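Local atomic coordinates of endoglucanase (Acetivibrio cellulolyticus, PDB entry 5NRM), a protein that builds cellulosomes as a scaffoldin and probably also cleaves cellulose, this chain being one of its type I cohesin domains, which bind dockerins. Residues S16-P21 with F99-S104; T44-I49 with S109-S114; G61-I66 with V76-Y81. One frame throughout, in Å; residues are numbered along the deposited sequence.

Interaction 1 (S16-P21 with F99-S104)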
loop_
_atom_site.group_PDB
_atom_site.type_symbol
_atom_site.label_atom_id
_atom_site.label_comp_id
_atom_site.label_asym_id
_atom_site.label_seq_id
_atom_site.Cartn_x
_atom_site.Cartn_y
_atom_site.Cartn_z
ATOM N N SER A 16 10.812 -11.074 -21.947
ATOM C CA SER A 16 11.767 -10.277 -21.207
ATOM C C SER A 16 11.157 -9.822 -19.899
ATOM O O SER A 16 9.937 -9.857 -19.673
ATOM C CB SER A 16 12.144 -9.025 -21.994
ATOM O OG SER A 16 12.908 -9.352 -23.151
ATOM N N SER A 17 12.017 -9.338 -19.018
ATOM C CA SER A 17 11.556 -8.781 -17.760
ATOM C C SER A 17 11.300 -7.316 -17.957
ATOM O O SER A 17 11.821 -6.674 -18.894
ATOM C CB SER A 17 12.632 -9.027 -16.703
ATOM O OG SER A 17 13.790 -8.322 -17.070
ATOM N N VAL A 18 10.499 -6.749 -17.071
ATOM C CA VAL A 18 10.160 -5.314 -17.112
ATOM C C VAL A 18 9.849 -4.814 -15.704
ATOM O O VAL A 18 9.373 -5.547 -14.862
ATOM C CB VAL A 18 8.899 -5.136 -18.019
ATOM C CG1 VAL A 18 7.676 -5.789 -17.407
ATOM C CG2 VAL A 18 8.615 -3.683 -18.405
ATOM N N VAL A 19 10.147 -3.544 -15.468
ATOM C CA VAL A 19 9.831 -2.859 -14.211
ATOM C C VAL A 19 8.753 -1.836 -14.522
ATOM O O VAL A 19 8.837 -1.047 -15.499
ATOM C CB VAL A 19 11.076 -2.187 -13.593
ATOM C CG1 VAL A 19 10.735 -1.515 -12.272
ATOM C CG2 VAL A 19 12.147 -3.245 -13.410
ATOM N N VAL A 20 7.722 -1.800 -13.679
ATOM C CA VAL A 20 6.591 -0.840 -13.792
ATOM C C VAL A 20 6.567 0.031 -12.534
ATOM O O VAL A 20 6.275 -0.502 -11.448
ATOM C CB VAL A 20 5.254 -1.574 -13.923
ATOM C CG1 VAL A 20 4.148 -0.536 -14.046
ATOM C CG2 VAL A 20 5.259 -2.483 -15.176
ATOM N N PRO A 21 6.995 1.277 -12.670
ATOM C CA PRO A 21 7.006 2.184 -11.503
ATOM C C PRO A 21 5.583 2.641 -11.179
ATOM O O PRO A 21 4.733 2.910 -12.052
ATOM C CB PRO A 21 7.923 3.318 -11.961
ATOM C CG PRO A 21 8.755 2.746 -13.072
ATOM C CD PRO A 21 7.829 1.828 -13.767
ATOM N N PHE A 99 8.027 -7.672 -13.230
ATOM C CA PHE A 99 7.385 -8.756 -13.929
ATOM C C PHE A 99 8.321 -9.413 -14.948
ATOM O O PHE A 99 9.203 -8.776 -15.490
ATOM C CB PHE A 99 6.202 -8.168 -14.722
ATOM C CG PHE A 99 5.141 -7.526 -13.860
ATOM C CD1 PHE A 99 4.179 -8.297 -13.207
ATOM C CD2 PHE A 99 5.157 -6.138 -13.682
ATOM C CE1 PHE A 99 3.182 -7.633 -12.468
ATOM C CE2 PHE A 99 4.175 -5.506 -12.977
ATOM C CZ PHE A 99 3.220 -6.272 -12.320
ATOM N N ASN A 100 8.003 -10.663 -15.320
ATOM C CA ASN A 100 8.448 -11.254 -16.568
ATOM C C ASN A 100 7.240 -11.207 -17.523
ATOM O O ASN A 100 6.129 -11.546 -17.120
ATOM C CB ASN A 100 8.857 -12.682 -16.325
ATOM C CG ASN A 100 10.177 -12.826 -15.605
ATOM O OD1 ASN A 100 11.048 -11.960 -15.677
ATOM N ND2 ASN A 100 10.304 -13.889 -14.852
ATOM N N ILE A 101 7.447 -10.736 -18.748
ATOM C CA ILE A 101 6.453 -10.715 -19.739
ATOM C C ILE A 101 6.383 -12.081 -20.366
ATOM O O ILE A 101 7.400 -12.553 -20.931
ATOM C CB ILE A 101 6.759 -9.643 -20.811
ATOM C CG1 ILE A 101 6.919 -8.262 -20.186
ATOM C CG2 ILE A 101 5.601 -9.595 -21.816
ATOM C CD1 ILE A 101 7.502 -7.208 -21.082
ATOM N N LYS A 102 5.189 -12.704 -20.406
ATOM C CA LYS A 102 5.063 -14.019 -20.946
ATOM C C LYS A 102 5.478 -14.020 -22.437
ATOM O O LYS A 102 5.095 -13.118 -23.195
ATOM C CB LYS A 102 3.661 -14.584 -20.738
ATOM C CG LYS A 102 3.404 -14.723 -19.242
ATOM C CD LYS A 102 2.043 -15.368 -18.972
ATOM C CE LYS A 102 1.818 -15.692 -17.504
ATOM N NZ LYS A 102 0.420 -16.225 -17.297
ATOM N N SER A 103 6.170 -15.076 -22.833
ATOM C CA SER A 103 6.645 -15.191 -24.216
ATOM C C SER A 103 5.515 -15.315 -25.239
ATOM O O SER A 103 5.738 -14.941 -26.377
ATOM C CB SER A 103 7.633 -16.359 -24.398
ATOM O OG SER A 103 7.069 -17.578 -23.862
ATOM N N SER A 104 4.315 -15.735 -24.824
ATOM C CA SER A 104 3.121 -15.877 -25.673
ATOM C C SER A 104 2.422 -14.582 -25.993
ATOM O O SER A 104 1.590 -14.561 -26.861
ATOM C CB SER A 104 2.066 -16.740 -24.970
ATOM O OG SER A 104 1.660 -16.095 -23.768
#
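Phe-99 O is approached by two neighbouring groups of the adjacent strand. Val-18 N donates a hydrogen bond to it at 2.9 Å, and Ser-17 CA gives a C-H...O contact at 3.3 Å. Val-18 O accepts in turn from Phe-99 N, which makes Val-18 and Phe-99 an antiparallel hydrogen-bonded pair. Two residues away in each segment, Ile-101 N bonds to Ser-16 O at 2.8 Å, with an N-H...O angle of 170°. Ser-17 and Asn-100 form the non-hydrogen-bonded pair between these links. The two strands, 17-25 and 92-101, are neighbours in one sheet of the jelly-roll beta-sandwich of a cohesin domain. Val-18, Val-20, Phe-99 and Ile-101 lie on the inner side of this sheet, where Val-10 of strand 4-12 and Val-138 of strand 132-140 add to the packing. Val-18 CG1 sits between its backbone N and carbonyl carbon (chi1 66°). From there it reaches Ile-101 CG1 at 3.8 Å and Phe-99 CB at 3.9 Å. The Val-18 and Ile-101 side chains cross at about a right angle. Val-20 CG2 approaches the CD2-CE2 side of the Phe-99 ring obliquely, 3.9 Å from CE2. The same ring meets Tyr-41 beyond the contact. On the outer side, Asn-100 OD1 lies 3.5 Å from Ser-17 CB. Asn-100 ND2 is held by Glu-47 OE1 of the next strand, which helps fix the rotation of the amide.

Interaction 2 (T44-I49 with S109-S114)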
loop_
_atom_site.group_PDB
_atom_site.type_symbol
_atom_site.label_atom_id
_atom_site.label_comp_id
_atom_site.label_asym_id
_atom_site.label_seq_id
_atom_site.Cartn_x
_atom_site.Cartn_y
_atom_site.Cartn_z
ATOM N N THR A 44 -2.609 -12.714 -17.573
ATOM C CA THR A 44 -2.497 -13.544 -18.766
ATOM C C THR A 44 -1.268 -13.167 -19.578
ATOM O O THR A 44 -0.844 -13.962 -20.423
ATOM C CB THR A 44 -3.729 -13.423 -19.679
ATOM O OG1 THR A 44 -3.744 -12.161 -20.379
ATOM C CG2 THR A 44 -4.967 -13.688 -18.918
ATOM N N LYS A 45 -0.689 -12.004 -19.289
ATOM C CA LYS A 45 0.484 -11.520 -19.997
ATOM C C LYS A 45 1.732 -11.308 -19.138
ATOM O O LYS A 45 2.814 -11.265 -19.671
ATOM C CB LYS A 45 0.154 -10.241 -20.694
ATOM C CG LYS A 45 -0.939 -10.391 -21.742
ATOM C CD LYS A 45 -1.230 -9.045 -22.393
ATOM C CE LYS A 45 -2.561 -9.095 -23.137
ATOM N NZ LYS A 45 -2.497 -8.192 -24.279
ATOM N N LEU A 46 1.548 -11.175 -17.836
ATOM C CA LEU A 46 2.612 -10.821 -16.939
ATOM C C LEU A 46 2.682 -11.830 -15.819
ATOM O O LEU A 46 1.652 -12.179 -15.200
ATOM C CB LEU A 46 2.427 -9.434 -16.323
ATOM C CG LEU A 46 2.260 -8.216 -17.245
ATOM C CD1 LEU A 46 1.864 -7.016 -16.420
ATOM C CD2 LEU A 46 3.506 -7.959 -18.124
ATOM N N GLU A 47 3.892 -12.168 -15.478
ATOM C CA GLU A 47 4.207 -13.021 -14.305
ATOM C C GLU A 47 4.880 -12.091 -13.256
ATOM O O GLU A 47 5.966 -11.578 -13.500
ATOM C CB GLU A 47 5.125 -14.150 -14.684
ATOM C CG GLU A 47 5.550 -15.018 -13.500
ATOM C CD GLU A 47 6.836 -15.887 -13.743
ATOM O OE1 GLU A 47 7.698 -15.714 -14.679
ATOM O OE2 GLU A 47 7.052 -16.768 -12.848
ATOM N N TYR A 48 4.204 -11.865 -12.121
ATOM C CA TYR A 48 4.816 -11.096 -11.031
ATOM C C TYR A 48 5.939 -11.801 -10.380
ATOM O O TYR A 48 5.798 -12.957 -9.988
ATOM C CB TYR A 48 3.761 -10.728 -10.018
ATOM C CG TYR A 48 4.261 -9.909 -8.855
ATOM C CD1 TYR A 48 4.524 -8.562 -9.021
ATOM C CD2 TYR A 48 4.425 -10.484 -7.579
ATOM C CE1 TYR A 48 4.914 -7.785 -7.986
ATOM C CE2 TYR A 48 4.838 -9.676 -6.548
ATOM C CZ TYR A 48 5.021 -8.327 -6.752
ATOM O OH TYR A 48 5.389 -7.597 -5.604
ATOM N N ILE A 49 7.066 -11.114 -10.270
ATOM C CA ILE A 49 8.264 -11.680 -9.648
ATOM C C ILE A 49 8.508 -11.079 -8.228
ATOM O O ILE A 49 8.688 -11.807 -7.225
ATOM C CB ILE A 49 9.486 -11.492 -10.540
ATOM C CG1 ILE A 49 9.203 -12.260 -11.867
ATOM C CG2 ILE A 49 10.767 -11.979 -9.870
ATOM C CD1 ILE A 49 9.046 -13.755 -11.757
ATOM N N SER A 109 0.229 -5.634 -28.240
ATOM C CA SER A 109 -0.866 -5.687 -27.221
ATOM C C SER A 109 -0.421 -5.011 -25.935
ATOM O O SER A 109 0.722 -4.554 -25.865
ATOM C CB SER A 109 -1.311 -7.107 -26.970
ATOM O OG SER A 109 -0.374 -7.896 -26.212
ATOM N N LYS A 110 -1.357 -4.880 -24.986
ATOM C CA LYS A 110 -1.081 -4.143 -23.744
ATOM C C LYS A 110 -1.463 -5.015 -22.544
ATOM O O LYS A 110 -2.432 -5.736 -22.598
ATOM C CB LYS A 110 -1.920 -2.856 -23.579
ATOM C CG LYS A 110 -2.020 -1.964 -24.750
ATOM C CD LYS A 110 -0.775 -1.228 -25.063
ATOM C CE LYS A 110 -1.078 -0.247 -26.181
ATOM N NZ LYS A 110 -0.614 -0.805 -27.496
ATOM N N ALA A 111 -0.651 -4.940 -21.506
ATOM C CA ALA A 111 -0.908 -5.619 -20.224
ATOM C C ALA A 111 -1.209 -4.516 -19.218
ATOM O O ALA A 111 -0.299 -3.826 -18.777
ATOM C CB ALA A 111 0.252 -6.462 -19.771
ATOM N N GLU A 112 -2.479 -4.346 -18.868
ATOM C CA GLU A 112 -2.906 -3.300 -17.957
ATOM C C GLU A 112 -2.362 -3.553 -16.557
ATOM O O GLU A 112 -2.261 -4.731 -16.077
ATOM C CB GLU A 112 -4.410 -3.232 -17.888
ATOM C CG GLU A 112 -5.013 -2.690 -19.177
ATOM C CD GLU A 112 -6.492 -2.500 -19.147
ATOM O OE1 GLU A 112 -7.087 -2.879 -18.110
ATOM O OE2 GLU A 112 -7.007 -1.984 -20.177
ATOM N N VAL A 113 -1.984 -2.457 -15.880
ATOM C CA VAL A 113 -1.527 -2.495 -14.500
ATOM C C VAL A 113 -2.278 -1.288 -13.861
ATOM O O VAL A 113 -2.091 -0.164 -14.294
ATOM C CB VAL A 113 -0.017 -2.312 -14.321
ATOM C CG1 VAL A 113 0.397 -2.409 -12.874
ATOM C CG2 VAL A 113 0.756 -3.369 -15.101
ATOM N N SER A 114 -3.124 -1.559 -12.873
ATOM C CA SER A 114 -4.136 -0.573 -12.425
ATOM C C SER A 114 -4.205 -0.573 -10.905
ATOM O O SER A 114 -4.009 -1.610 -10.214
ATOM C CB SER A 114 -5.500 -0.984 -12.923
ATOM O OG SER A 114 -5.480 -1.154 -14.309
#
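Leu-46 lays its isobutyl group over the methyl of Ala-111. Its CG, CD1 and CD2 all lie close to Ala-111 CB, with CG nearest at 3.7 Å. The same CD1 goes on to touch Val-113 CG2 at 4.0 Å, where the two side chains cross at about a right angle. Leu-46 CG stands anti to its carbonyl carbon (chi1 -56°), which points the branch at the facing segment. Strands 46-53 and 110-116 are not sheet neighbours. They belong to the two facing layers of the cohesin beta-sandwich, and Leu-46 fills part of the interior between them together with Tyr-41, Phe-99 and Val-138.

Lys-45 lies beside this apolar patch. Its CB lies 3.9 Å from Ala-111 CB, and its extended chain runs over Lys-110 O. The chain bends at its last torsion (chi4 -149°). NZ then donates to Lys-110 O at 3.0 Å, from above the carbonyl plane. NZ also makes a weak hydrogen bond to Ser-109 OG at 2.9 Å. The main partner of that hydroxyl is Ala-106 O. Across this contact the ammonium group therefore meets neutral oxygens and no carboxylate. The two layers are joined here by apolar side chains and by one lysine reaching across with its aliphatic stem, so the link probably depends more on shape and dipoles than on paired charges.

Interaction 3 (G61-I66 with V76-Y81)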
loop_
_atom_site.group_PDB
_atom_site.type_symbol
_atom_site.label_atom_id
_atom_site.label_comp_id
_atom_site.label_asym_id
_atom_site.label_seq_id
_atom_site.Cartn_x
_atom_site.Cartn_y
_atom_site.Cartn_z
ATOM N N GLY A 61 12.924 -1.292 4.653
ATOM C CA GLY A 61 13.023 -2.579 5.326
ATOM C C GLY A 61 12.096 -2.704 6.506
ATOM O O GLY A 61 11.770 -3.797 6.924
ATOM N N VAL A 62 11.768 -1.590 7.154
ATOM C CA VAL A 62 10.769 -1.538 8.216
ATOM C C VAL A 62 9.382 -1.113 7.750
ATOM O O VAL A 62 8.387 -1.690 8.168
ATOM C CB VAL A 62 11.274 -0.617 9.301
ATOM C CG1 VAL A 62 10.243 -0.388 10.409
ATOM C CG2 VAL A 62 12.592 -1.107 9.861
ATOM N N ASN A 63 9.336 -0.091 6.910
ATOM C CA ASN A 63 8.093 0.663 6.706
ATOM C C ASN A 63 7.253 0.184 5.584
ATOM O O ASN A 63 6.088 0.570 5.493
ATOM C CB ASN A 63 8.452 2.111 6.391
ATOM C CG ASN A 63 9.008 2.880 7.596
ATOM O OD1 ASN A 63 8.937 2.422 8.750
ATOM N ND2 ASN A 63 9.456 4.073 7.333
ATOM N N PHE A 64 7.794 -0.615 4.681
ATOM C CA PHE A 64 7.135 -0.893 3.412
ATOM C C PHE A 64 6.943 -2.343 3.142
ATOM O O PHE A 64 7.910 -3.149 3.291
ATOM C CB PHE A 64 8.014 -0.274 2.310
ATOM C CG PHE A 64 7.456 -0.395 0.903
ATOM C CD1 PHE A 64 6.712 0.642 0.307
ATOM C CD2 PHE A 64 7.787 -1.520 0.112
ATOM C CE1 PHE A 64 6.261 0.523 -0.987
ATOM C CE2 PHE A 64 7.293 -1.619 -1.194
ATOM C CZ PHE A 64 6.546 -0.612 -1.711
ATOM N N GLY A 65 5.814 -2.704 2.606
ATOM C CA GLY A 65 5.607 -4.053 2.143
ATOM C C GLY A 65 4.746 -4.128 0.893
ATOM O O GLY A 65 3.820 -3.330 0.699
ATOM N N ILE A 66 4.979 -5.184 0.088
ATOM C CA ILE A 66 4.153 -5.532 -1.044
ATOM C C ILE A 66 3.987 -7.041 -1.057
ATOM O O ILE A 66 4.988 -7.782 -0.880
ATOM C CB ILE A 66 4.741 -4.925 -2.355
ATOM C CG1 ILE A 66 3.737 -5.054 -3.502
ATOM C CG2 ILE A 66 6.122 -5.483 -2.648
ATOM C CD1 ILE A 66 4.041 -4.146 -4.683
ATOM N N VAL A 76 -0.300 -3.332 -1.288
ATOM C CA VAL A 76 0.811 -2.467 -1.049
ATOM C C VAL A 76 0.566 -1.770 0.278
ATOM O O VAL A 76 -0.572 -1.333 0.529
ATOM C CB VAL A 76 1.021 -1.464 -2.141
ATOM C CG1 VAL A 76 2.285 -0.640 -1.896
ATOM C CG2 VAL A 76 1.202 -2.208 -3.493
ATOM N N LEU A 77 1.577 -1.623 1.149
ATOM C CA LEU A 77 1.395 -1.013 2.442
ATOM C C LEU A 77 2.643 -0.194 2.787
ATOM O O LEU A 77 3.782 -0.709 2.668
ATOM C CB LEU A 77 1.227 -2.116 3.513
ATOM C CG LEU A 77 1.067 -1.614 4.958
ATOM C CD1 LEU A 77 -0.214 -0.876 5.148
ATOM C CD2 LEU A 77 1.012 -2.838 5.856
ATOM N N PHE A 78 2.468 0.991 3.346
ATOM C CA PHE A 78 3.539 1.813 3.882
ATOM C C PHE A 78 3.076 2.443 5.208
ATOM O O PHE A 78 1.928 2.908 5.322
ATOM C CB PHE A 78 3.947 2.960 2.917
ATOM C CG PHE A 78 4.851 3.982 3.513
ATOM C CD1 PHE A 78 6.256 3.758 3.692
ATOM C CD2 PHE A 78 4.330 5.154 3.997
ATOM C CE1 PHE A 78 7.044 4.703 4.295
ATOM C CE2 PHE A 78 5.133 6.144 4.597
ATOM C CZ PHE A 78 6.494 5.903 4.790
ATOM N N LEU A 79 3.979 2.514 6.195
ATOM C CA LEU A 79 3.776 3.338 7.365
ATOM C C LEU A 79 5.100 3.841 7.867
ATOM O O LEU A 79 6.071 3.058 7.934
ATOM C CB LEU A 79 3.135 2.421 8.454
ATOM C CG LEU A 79 2.879 3.108 9.821
ATOM C CD1 LEU A 79 1.827 4.225 9.734
ATOM C CD2 LEU A 79 2.516 2.107 10.887
ATOM N N ASP A 80 5.137 5.084 8.281
ATOM C CA ASP A 80 6.276 5.594 9.056
ATOM C C ASP A 80 6.239 5.017 10.430
ATOM O O ASP A 80 5.529 5.537 11.268
ATOM C CB ASP A 80 6.277 7.136 9.126
ATOM C CG ASP A 80 7.319 7.689 10.065
ATOM O OD1 ASP A 80 8.224 6.886 10.441
ATOM O OD2 ASP A 80 7.155 8.860 10.478
ATOM N N TYR A 81 6.948 3.910 10.666
ATOM C CA TYR A 81 6.841 3.215 11.965
ATOM C C TYR A 81 7.296 4.149 13.088
ATOM O O TYR A 81 6.878 3.899 14.225
ATOM C CB TYR A 81 7.724 1.968 12.003
ATOM C CG TYR A 81 7.041 0.709 11.513
ATOM C CD1 TYR A 81 6.257 0.704 10.353
ATOM C CD2 TYR A 81 7.136 -0.458 12.203
ATOM C CE1 TYR A 81 5.661 -0.451 9.898
ATOM C CE2 TYR A 81 6.565 -1.633 11.725
ATOM C CZ TYR A 81 5.812 -1.622 10.591
ATOM O OH TYR A 81 5.194 -2.737 10.056
HETATM O O HOH W 1 10.569 5.785 9.465
#
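Phe-64 to Ile-66 pair with Val-76 to Phe-78 as the two arms of a beta hairpin, with Gly-65 and Leu-77 bonded in both directions. The tightest part lies where the short helix 60-63 enters the first arm. Here the backbone O of buried Asn-63 accepts from Leu-79 N at 3.0 Å, in the carbonyl plane. Its side-chain OD1 accepts from Tyr-81 N at 3.1 Å, with the donor above the amide plane. Asn-63 CB rests 3.6 Å from CE1 of the Phe-78 ring. The two bonds tie the helix end to the last residue of the second arm and to Tyr-81 beyond it.

Phe-64 packs more loosely: its CE1 lies 4.2 Å from Val-76 CG1 and its CD1 4.5 Å from Phe-78 CB. At the more exposed rim, Val-62 CG1 lies over the Tyr-81 ring, 3.9 Å from its centroid, a CH-pi contact. The dockerin covers Tyr-81 and the Leu-77 side: its Phe-52 meets Tyr-81 edge-to-face, its Arg-20 bonds to Tyr-81 O and its Leu-60 packs on Leu-77. Asp-80 points away from 61-66, its OD1 bonded to Thr-82 OG1. A water accepts from Asn-63 ND2 at 3.0 Å and donates to Asp-80 OD1 at 2.8 Å.

Overall arrangement
Interactions 1 and 2 meet at one end of the sandwich, their centres about 7 Å apart. Backbone bonds such as Glu-47 N to Asn-100 O join their strands 46-53 and 92-101. Interaction 1 works within one layer by backbone pairing. Interaction 2 spans the two layers by side-chain packing and a lysine bonded to a backbone carbonyl. Interaction 3 is again backbone pairing, centred about 24 Å from both others, in the layer that receives the dockerin. Each has a buried part and an exposed margin: Val-20, Phe-99 and Ile-101 against Ser-17, Leu-46 and Ala-111 against Lys-110, Asn-63 and Phe-78 against Val-62. Only interaction 3 is touched by the other chain. Tyr-48 packing on Ile-66 connects it to interaction 2.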